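Local coordinates for protein bitiscetin (Bitis arietans, PDB 1JWI) that binds von Willebrand factor and induces its interaction with platelet GPIbalpha, which results in platelet aggregation, at residues 22-25 / 26-29; 50-53 / 54-58; 102-105 / 106-109. All coordinates share one frame; numbering follows the deposited sequence.

Interaction 1 (22-25 / 26-29); sequences VGTW and EDAE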
ATOM      1  N   VAL A  22     -23.602  -0.876   2.440  1.00 29.85           N
ATOM      2  CA  VAL A  22     -22.240  -0.560   2.009  1.00 29.78           C
ATOM      3  C   VAL A  22     -21.969   0.929   1.842  1.00 29.38           C
ATOM      4  O   VAL A  22     -22.832   1.686   1.409  1.00 30.08           O
ATOM      5  CB  VAL A  22     -21.894  -1.271   0.684  1.00 29.65           C
ATOM      6  CG1 VAL A  22     -22.026  -2.778   0.854  1.00 29.76           C
ATOM      7  CG2 VAL A  22     -22.807  -0.770  -0.432  1.00 30.88           C
ATOM      8  N   GLY A  23     -20.753   1.340   2.188  1.00 29.48           N
ATOM      9  CA  GLY A  23     -20.387   2.740   2.059  1.00 27.61           C
ATOM     10  C   GLY A  23     -18.887   2.896   1.972  1.00 26.51           C
ATOM     11  O   GLY A  23     -18.147   1.957   2.276  1.00 25.48           O
ATOM     12  N   THR A  24     -18.429   4.069   1.550  1.00 25.16           N
ATOM     13  CA  THR A  24     -17.000   4.315   1.457  1.00 24.87           C
ATOM     14  C   THR A  24     -16.504   4.428   2.891  1.00 24.50           C
ATOM     15  O   THR A  24     -17.297   4.646   3.804  1.00 23.16           O
ATOM     16  CB  THR A  24     -16.692   5.626   0.695  1.00 25.08           C
ATOM     17  OG1 THR A  24     -17.130   6.750   1.467  1.00 24.64           O
ATOM     18  CG2 THR A  24     -17.402   5.635  -0.652  1.00 25.31           C
ATOM     19  N   TRP A  25     -15.197   4.274   3.090  1.00 23.92           N
ATOM     20  CA  TRP A  25     -14.625   4.343   4.429  1.00 23.13           C
ATOM     21  C   TRP A  25     -15.048   5.624   5.141  1.00 24.47           C
ATOM     22  O   TRP A  25     -15.496   5.589   6.288  1.00 23.99           O
ATOM     23  CB  TRP A  25     -13.097   4.277   4.364  1.00 20.45           C
ATOM     24  CG  TRP A  25     -12.442   4.123   5.708  1.00 19.81           C
ATOM     25  CD1 TRP A  25     -12.166   2.952   6.362  1.00 19.94           C
ATOM     26  CD2 TRP A  25     -11.959   5.176   6.553  1.00 19.29           C
ATOM     27  NE1 TRP A  25     -11.532   3.215   7.559  1.00 20.38           N
ATOM     28  CE2 TRP A  25     -11.394   4.571   7.700  1.00 19.39           C
ATOM     29  CE3 TRP A  25     -11.946   6.576   6.449  1.00 19.18           C
ATOM     30  CZ2 TRP A  25     -10.820   5.316   8.737  1.00 19.02           C
ATOM     31  CZ3 TRP A  25     -11.375   7.317   7.483  1.00 20.07           C
ATOM     32  CH2 TRP A  25     -10.818   6.681   8.612  1.00 19.65           C
ATOM     33  N   GLU A  26     -14.915   6.753   4.456  1.00 25.96           N
ATOM     34  CA  GLU A  26     -15.271   8.039   5.048  1.00 28.16           C
ATOM     35  C   GLU A  26     -16.747   8.105   5.456  1.00 27.73           C
ATOM     36  O   GLU A  26     -17.061   8.525   6.571  1.00 28.11           O
ATOM     37  CB  GLU A  26     -14.928   9.182   4.081  1.00 31.16           C
ATOM     38  CG  GLU A  26     -14.510  10.464   4.797  1.00 38.09           C
ATOM     39  CD  GLU A  26     -13.963  11.529   3.855  1.00 41.02           C
ATOM     40  OE1 GLU A  26     -13.028  11.227   3.080  1.00 41.57           O
ATOM     41  OE2 GLU A  26     -14.464  12.673   3.897  1.00 43.43           O
ATOM     42  N   ASP A  27     -17.650   7.692   4.567  1.00 26.24           N
ATOM     43  CA  ASP A  27     -19.073   7.716   4.902  1.00 26.17           C
ATOM     44  C   ASP A  27     -19.334   6.789   6.080  1.00 26.51           C
ATOM     45  O   ASP A  27     -20.138   7.088   6.966  1.00 25.49           O
ATOM     46  CB  ASP A  27     -19.935   7.263   3.716  1.00 27.22           C
ATOM     47  CG  ASP A  27     -19.894   8.236   2.546  1.00 29.84           C
ATOM     48  OD1 ASP A  27     -19.749   9.457   2.776  1.00 30.08           O
ATOM     49  OD2 ASP A  27     -20.024   7.773   1.394  1.00 31.58           O
ATOM     50  N   ALA A  28     -18.645   5.651   6.078  1.00 26.31           N
ATOM     51  CA  ALA A  28     -18.800   4.671   7.141  1.00 25.33           C
ATOM     52  C   ALA A  28     -18.504   5.318   8.490  1.00 24.40           C
ATOM     53  O   ALA A  28     -19.308   5.220   9.416  1.00 23.13           O
ATOM     54  CB  ALA A  28     -17.871   3.480   6.895  1.00 24.58           C
ATOM     55  N   GLU A  29     -17.359   5.987   8.599  1.00 23.57           N
ATOM     56  CA  GLU A  29     -16.982   6.645   9.848  1.00 23.61           C
ATOM     57  C   GLU A  29     -18.045   7.657  10.282  1.00 24.84           C
ATOM     58  O   GLU A  29     -18.412   7.715  11.456  1.00 25.42           O
ATOM     59  CB  GLU A  29     -15.629   7.351   9.689  1.00 23.30           C
ATOM     60  CG  GLU A  29     -15.263   8.298  10.832  1.00 23.57           C
ATOM     61  CD  GLU A  29     -15.002   7.587  12.144  1.00 24.84           C
ATOM     62  OE1 GLU A  29     -14.772   8.286  13.161  1.00 24.89           O
ATOM     63  OE2 GLU A  29     -15.017   6.335  12.165  1.00 24.78           O
TER

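Interaction 2 (50-53 / 54-58); sequences FVTK and LASQT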
ATOM      1  N   PHE A  50     -13.312 -11.292  18.879  1.00 21.53           N
ATOM      2  CA  PHE A  50     -14.729 -10.992  19.041  1.00 21.08           C
ATOM      3  C   PHE A  50     -15.263 -10.351  17.766  1.00 21.13           C
ATOM      4  O   PHE A  50     -16.284 -10.780  17.229  1.00 20.59           O
ATOM      5  CB  PHE A  50     -14.963 -10.037  20.215  1.00 23.14           C
ATOM      6  CG  PHE A  50     -16.364  -9.484  20.266  1.00 26.11           C
ATOM      7  CD1 PHE A  50     -17.450 -10.318  20.520  1.00 26.98           C
ATOM      8  CD2 PHE A  50     -16.603  -8.141  19.992  1.00 26.85           C
ATOM      9  CE1 PHE A  50     -18.753  -9.821  20.498  1.00 27.63           C
ATOM     10  CE2 PHE A  50     -17.903  -7.633  19.966  1.00 28.13           C
ATOM     11  CZ  PHE A  50     -18.980  -8.476  20.218  1.00 27.77           C
ATOM     12  N   VAL A  51     -14.571  -9.313  17.293  1.00 20.50           N
ATOM     13  CA  VAL A  51     -14.969  -8.607  16.076  1.00 19.67           C
ATOM     14  C   VAL A  51     -15.000  -9.554  14.875  1.00 19.52           C
ATOM     15  O   VAL A  51     -15.893  -9.465  14.028  1.00 18.64           O
ATOM     16  CB  VAL A  51     -14.017  -7.409  15.787  1.00 19.48           C
ATOM     17  CG1 VAL A  51     -14.335  -6.784  14.431  1.00 17.81           C
ATOM     18  CG2 VAL A  51     -14.170  -6.362  16.875  1.00 18.41           C
ATOM     19  N   THR A  52     -14.034 -10.466  14.810  1.00 18.74           N
ATOM     20  CA  THR A  52     -13.981 -11.438  13.719  1.00 18.74           C
ATOM     21  C   THR A  52     -15.207 -12.349  13.780  1.00 18.06           C
ATOM     22  O   THR A  52     -15.776 -12.704  12.755  1.00 18.09           O
ATOM     23  CB  THR A  52     -12.706 -12.317  13.799  1.00 18.97           C
ATOM     24  OG1 THR A  52     -11.560 -11.527  13.456  1.00 17.56           O
ATOM     25  CG2 THR A  52     -12.802 -13.500  12.844  1.00 18.39           C
ATOM     26  N   LYS A  53     -15.610 -12.719  14.988  1.00 19.63           N
ATOM     27  CA  LYS A  53     -16.773 -13.591  15.184  1.00 20.52           C
ATOM     28  C   LYS A  53     -18.066 -12.861  14.812  1.00 20.32           C
ATOM     29  O   LYS A  53     -18.926 -13.401  14.112  1.00 18.28           O
ATOM     30  CB  LYS A  53     -16.832 -14.053  16.645  1.00 21.40           C
ATOM     31  CG  LYS A  53     -18.004 -14.962  16.969  1.00 24.47           C
ATOM     32  CD  LYS A  53     -18.003 -15.348  18.443  1.00 27.36           C
ATOM     33  CE  LYS A  53     -19.151 -16.294  18.767  1.00 28.50           C
ATOM     34  NZ  LYS A  53     -19.132 -16.674  20.203  1.00 31.40           N
ATOM     35  N   LEU A  54     -18.200 -11.621  15.270  1.00 20.06           N
ATOM     36  CA  LEU A  54     -19.400 -10.853  14.966  1.00 20.05           C
ATOM     37  C   LEU A  54     -19.539 -10.693  13.457  1.00 19.03           C
ATOM     38  O   LEU A  54     -20.617 -10.893  12.902  1.00 18.67           O
ATOM     39  CB  LEU A  54     -19.350  -9.475  15.637  1.00 21.64           C
ATOM     40  CG  LEU A  54     -20.635  -8.635  15.533  1.00 23.01           C
ATOM     41  CD1 LEU A  54     -21.762  -9.327  16.291  1.00 21.48           C
ATOM     42  CD2 LEU A  54     -20.395  -7.233  16.101  1.00 22.22           C
ATOM     43  N   ALA A  55     -18.439 -10.346  12.796  1.00 19.49           N
ATOM     44  CA  ALA A  55     -18.433 -10.158  11.348  1.00 20.62           C
ATOM     45  C   ALA A  55     -18.755 -11.457  10.601  1.00 20.71           C
ATOM     46  O   ALA A  55     -19.511 -11.450   9.634  1.00 20.69           O
ATOM     47  CB  ALA A  55     -17.080  -9.607  10.900  1.00 20.59           C
ATOM     48  N   SER A  56     -18.182 -12.566  11.059  1.00 23.00           N
ATOM     49  CA  SER A  56     -18.415 -13.877  10.448  1.00 24.49           C
ATOM     50  C   SER A  56     -19.866 -14.352  10.564  1.00 25.26           C
ATOM     51  O   SER A  56     -20.352 -15.093   9.709  1.00 24.69           O
ATOM     52  CB  SER A  56     -17.510 -14.929  11.089  1.00 24.79           C
ATOM     53  OG  SER A  56     -16.155 -14.701  10.750  1.00 30.27           O
ATOM     54  N   GLN A  57     -20.552 -13.934  11.623  1.00 26.19           N
ATOM     55  CA  GLN A  57     -21.937 -14.349  11.833  1.00 28.19           C
ATOM     56  C   GLN A  57     -23.001 -13.378  11.333  1.00 28.98           C
ATOM     57  O   GLN A  57     -24.194 -13.645  11.460  1.00 28.78           O
ATOM     58  CB  GLN A  57     -22.167 -14.635  13.314  1.00 29.80           C
ATOM     59  CG  GLN A  57     -21.760 -16.036  13.714  1.00 34.54           C
ATOM     60  CD  GLN A  57     -21.960 -16.298  15.184  1.00 37.68           C
ATOM     61  OE1 GLN A  57     -23.037 -16.049  15.732  1.00 39.60           O
ATOM     62  NE2 GLN A  57     -20.926 -16.811  15.837  1.00 39.77           N
ATOM     63  N   THR A  58     -22.573 -12.257  10.763  1.00 30.64           N
ATOM     64  CA  THR A  58     -23.507 -11.260  10.243  1.00 31.15           C
ATOM     65  C   THR A  58     -23.334 -11.116   8.733  1.00 31.35           C
ATOM     66  O   THR A  58     -24.269 -10.749   8.021  1.00 32.37           O
ATOM     67  CB  THR A  58     -23.269  -9.879  10.887  1.00 31.85           C
ATOM     68  OG1 THR A  58     -23.149 -10.021  12.309  1.00 31.55           O
ATOM     69  CG2 THR A  58     -24.433  -8.945  10.571  1.00 32.43           C
TER

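Interaction 3 (102-105 / 106-109); sequences GLDV and HTEY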
ATOM      1  N   GLY A 102      -9.464  -2.770   6.260  1.00 13.49           N
ATOM      2  CA  GLY A 102     -10.664  -3.518   6.554  1.00 12.44           C
ATOM      3  C   GLY A 102     -10.337  -4.966   6.864  1.00 12.95           C
ATOM      4  O   GLY A 102      -9.200  -5.413   6.671  1.00 11.26           O
ATOM      5  N   LEU A 103     -11.330  -5.691   7.372  1.00 13.27           N
ATOM      6  CA  LEU A 103     -11.150  -7.102   7.681  1.00 14.63           C
ATOM      7  C   LEU A 103     -11.109  -7.848   6.342  1.00 15.32           C
ATOM      8  O   LEU A 103     -12.024  -7.730   5.530  1.00 15.80           O
ATOM      9  CB  LEU A 103     -12.312  -7.599   8.548  1.00 14.29           C
ATOM     10  CG  LEU A 103     -12.482  -6.877   9.892  1.00 14.02           C
ATOM     11  CD1 LEU A 103     -13.638  -7.482  10.671  1.00 14.05           C
ATOM     12  CD2 LEU A 103     -11.187  -6.985  10.686  1.00 13.63           C
ATOM     13  N   ASP A 104     -10.044  -8.612   6.125  1.00 16.07           N
ATOM     14  CA  ASP A 104      -9.829  -9.360   4.885  1.00 17.40           C
ATOM     15  C   ASP A 104     -10.751 -10.574   4.732  1.00 17.62           C
ATOM     16  O   ASP A 104     -10.664 -11.536   5.495  1.00 17.57           O
ATOM     17  CB  ASP A 104      -8.373  -9.821   4.850  1.00 18.99           C
ATOM     18  CG  ASP A 104      -7.946 -10.354   3.499  1.00 21.18           C
ATOM     19  OD1 ASP A 104      -8.801 -10.608   2.620  1.00 20.71           O
ATOM     20  OD2 ASP A 104      -6.723 -10.529   3.329  1.00 24.05           O
ATOM     21  N   VAL A 105     -11.614 -10.538   3.726  1.00 18.25           N
ATOM     22  CA  VAL A 105     -12.542 -11.636   3.475  1.00 20.54           C
ATOM     23  C   VAL A 105     -11.817 -12.962   3.221  1.00 21.46           C
ATOM     24  O   VAL A 105     -12.316 -14.033   3.575  1.00 22.31           O
ATOM     25  CB  VAL A 105     -13.436 -11.336   2.254  1.00 21.49           C
ATOM     26  CG1 VAL A 105     -12.623 -11.448   0.965  1.00 20.32           C
ATOM     27  CG2 VAL A 105     -14.629 -12.284   2.232  1.00 21.81           C
ATOM     28  N   HIS A 106     -10.631 -12.881   2.624  1.00 21.11           N
ATOM     29  CA  HIS A 106      -9.858 -14.069   2.291  1.00 21.79           C
ATOM     30  C   HIS A 106      -9.294 -14.845   3.475  1.00 21.07           C
ATOM     31  O   HIS A 106      -8.872 -15.993   3.323  1.00 21.31           O
ATOM     32  CB  HIS A 106      -8.744 -13.682   1.317  1.00 22.98           C
ATOM     33  CG  HIS A 106      -9.262 -13.145   0.018  1.00 25.78           C
ATOM     34  ND1 HIS A 106      -8.713 -12.047  -0.608  1.00 27.00           N
ATOM     35  CD2 HIS A 106     -10.290 -13.549  -0.765  1.00 26.02           C
ATOM     36  CE1 HIS A 106      -9.382 -11.797  -1.720  1.00 27.08           C
ATOM     37  NE2 HIS A 106     -10.345 -12.694  -1.840  1.00 26.86           N
ATOM     38  N   THR A 107      -9.282 -14.234   4.651  1.00 20.28           N
ATOM     39  CA  THR A 107      -8.785 -14.917   5.842  1.00 20.96           C
ATOM     40  C   THR A 107      -9.970 -15.063   6.803  1.00 21.90           C
ATOM     41  O   THR A 107      -9.806 -15.313   7.994  1.00 22.65           O
ATOM     42  CB  THR A 107      -7.623 -14.123   6.521  1.00 20.59           C
ATOM     43  OG1 THR A 107      -8.070 -12.810   6.881  1.00 20.74           O
ATOM     44  CG2 THR A 107      -6.425 -14.000   5.574  1.00 18.64           C
ATOM     45  N   GLU A 108     -11.167 -14.914   6.244  1.00 22.49           N
ATOM     46  CA  GLU A 108     -12.417 -14.997   6.994  1.00 25.33           C
ATOM     47  C   GLU A 108     -12.431 -13.948   8.100  1.00 24.85           C
ATOM     48  O   GLU A 108     -12.779 -14.226   9.249  1.00 24.51           O
ATOM     49  CB  GLU A 108     -12.620 -16.412   7.566  1.00 27.82           C
ATOM     50  CG  GLU A 108     -12.536 -17.498   6.500  1.00 29.55           C
ATOM     51  CD  GLU A 108     -13.342 -18.745   6.837  1.00 32.08           C
ATOM     52  OE1 GLU A 108     -13.248 -19.230   7.986  1.00 33.82           O
ATOM     53  OE2 GLU A 108     -14.057 -19.240   5.937  1.00 32.75           O
ATOM     54  N   TYR A 109     -12.027 -12.736   7.728  1.00 24.02           N
ATOM     55  CA  TYR A 109     -11.989 -11.605   8.640  1.00 22.71           C
ATOM     56  C   TYR A 109     -11.035 -11.782   9.815  1.00 22.64           C
ATOM     57  O   TYR A 109     -11.220 -11.170  10.871  1.00 23.76           O
ATOM     58  CB  TYR A 109     -13.405 -11.309   9.144  1.00 20.52           C
ATOM     59  CG  TYR A 109     -14.414 -11.167   8.030  1.00 19.34           C
ATOM     60  CD1 TYR A 109     -14.125 -10.407   6.896  1.00 19.28           C
ATOM     61  CD2 TYR A 109     -15.664 -11.773   8.117  1.00 20.06           C
ATOM     62  CE1 TYR A 109     -15.056 -10.253   5.870  1.00 20.16           C
ATOM     63  CE2 TYR A 109     -16.608 -11.628   7.095  1.00 21.50           C
ATOM     64  CZ  TYR A 109     -16.295 -10.865   5.978  1.00 21.34           C
ATOM     65  OH  TYR A 109     -17.219 -10.703   4.969  1.00 21.61           O
TER

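Interaction 1 (22-25 / 26-29)
T24, W25 and E26 carry the passage from strand 22-23 into helix 25-34, and D27 completes the cap. W25 and E26 meet through the indole. With CG opposite the backbone N (chi1 -171°), the W25 ring lies beside the peptide that leads to E26. CE3 comes within 3.6 Å of E26 N and 3.9 Å of E26 CA. The nitrogen approaches the ring obliquely. E26 in turn directs its side chain away from W25, and its CB sits 4.2 Å from T24 OG1. Beyond CG the glutamate chain runs extended. E26 thus has the indole near its backbone and the threonine hydroxyl near its CB.

T24 stands at the N-cap. Its OG1 accepts from D27 N at 3.3 Å, and this capping bond is nearly straight (168° at the hydrogen). The threonine chi1 of 68° sets OG1 between its own backbone N and carbonyl carbon, a position that lets it face D27 N. The same OG1 gives a weak hydrogen bond to D27 OD2 at 3.1 Å. The carboxylate therefore reaches back to the cap, but T24 N is buried and has no partner in the model. A full capping box is not formed. This is the N terminus of the first helix of the C-type lectin fold. Two backbone bonds start the helix: A28 N to T24 O at 2.8 Å, and E29 N to W25 O at 3.0 Å.

The far side of the indole is fixed elsewhere: NE1 donates to I68 O, and the ring meets W67 edge-to-face. W67 and I68 begin the WIGL sequence characteristic of the family. The E29 carboxylate bonds to H38 ND1 through OE1 and to L39 N through OE2.

Interaction 2 (50-53 / 54-58)
K53 and Q57 lie side by side, one turn apart on helix 45-58, and point the same way. K53 is fully extended, with every torsion near 180°. Its CB sits by the next peptide, 3.1 Å from L54 N. CG comes within 3.6 Å of Q57 NE2. CD passes the same amide nitrogen at a greater distance, and CE returns to 3.5 Å from NE2. At the tip, NZ runs on past the amide and lies 4.7 Å from Q57 NE2. The lysine methylenes thus run along the end of the glutamine, which also has its chain extended beyond CG. The contact is van der Waals in kind, since the amide nitrogen meets carbon atoms. At the base of the pair, Q57 N donates to K53 O at 3.0 Å, and Q57 CB packs on the same carbonyl oxygen.

S56 makes a second kind of link one turn back. Its backbone N and its OG both donate to T52 O, each at 2.9 Å, and they come from opposite faces of the carbonyl plane. Chi1 of -69° places OG beside its own backbone N and brings it back to that oxygen. Two bonds grip the one carbonyl, and the hydroxyl is satisfied inside the helix. T58 OG1 also turns back one turn, to L54 O at 2.7 Å. L54 N and A55 N continue the backbone ladder to F50 O and V51 O.

The other flank of the helix faces the protein. F50 stacks with Y11 and meets Y16 edge-to-face. L54 packs on Y16 and V18, while V51 and A55 pack on L103. With K53 and Q57 exposed and V51 and A55 buried, this is an amphipathic helix, the second helix of the C-type lectin fold.

Interaction 3 (102-105 / 106-109)
The chi1 of D104, -168°, swings its carboxylate forward beside its own carbonyl carbon and brings OD1 to H106 N at 2.9 Å. This bond closes an Asx turn. H106 N comes from above the carboxylate plane, 51° out of it. The chi1 of V105, 73°, puts CG1 over one face of the H106 imidazole in a CH-pi contact, 3.8 Å from the ring centroid. The D104 carboxylate and the imidazole are steeply inclined to each other.

D104 O takes two backbone donors. T107 N lies at 3.1 Å and Y109 N at 2.9 Å, on opposite faces of the carbonyl plane. E108 N donates to V105 O at 3.0 Å. E108 is in a left-handed conformation, so the paired bonds from Y109 and E108 form a Schellman motif that ends a short 3-10 turn. The turn lies in the loop from strand 100-103 to strand 112-115 of the C-type lectin fold.

The reversal carries Y109 back to the strand. Its side chain crosses that of L103 at about a right angle, with CD1 3.7 Å from L103 CB. L103 O lies at the ring edge. Further out, CE1 is 3.7 Å from V105 CA, and its OH donates to Y64 O. T107 OG1 pairs with T111 OG1.

How the interactions relate
The three contacts follow one another along the chain, and none nests in or crosses another. Interaction 1 turns the chain from strand 22-23 into helix 25-34. Interaction 2 lies within helix 45-58. Interaction 3 closes the turn after strand 100-103. Interactions 2 and 3 touch: T52 OG1 is 2.6 Å from Y109 O, a probable hydrogen bond, and A55 CB packs on Y109 CD2. The second helix is thereby tied to the turn. Interaction 1 stands apart, about 6 Å from interaction 3 and 11 Å from interaction 2 between nearest atoms. Strand 66-72 joins it to interaction 3, since W25 bonds to I68 and L103 to A66.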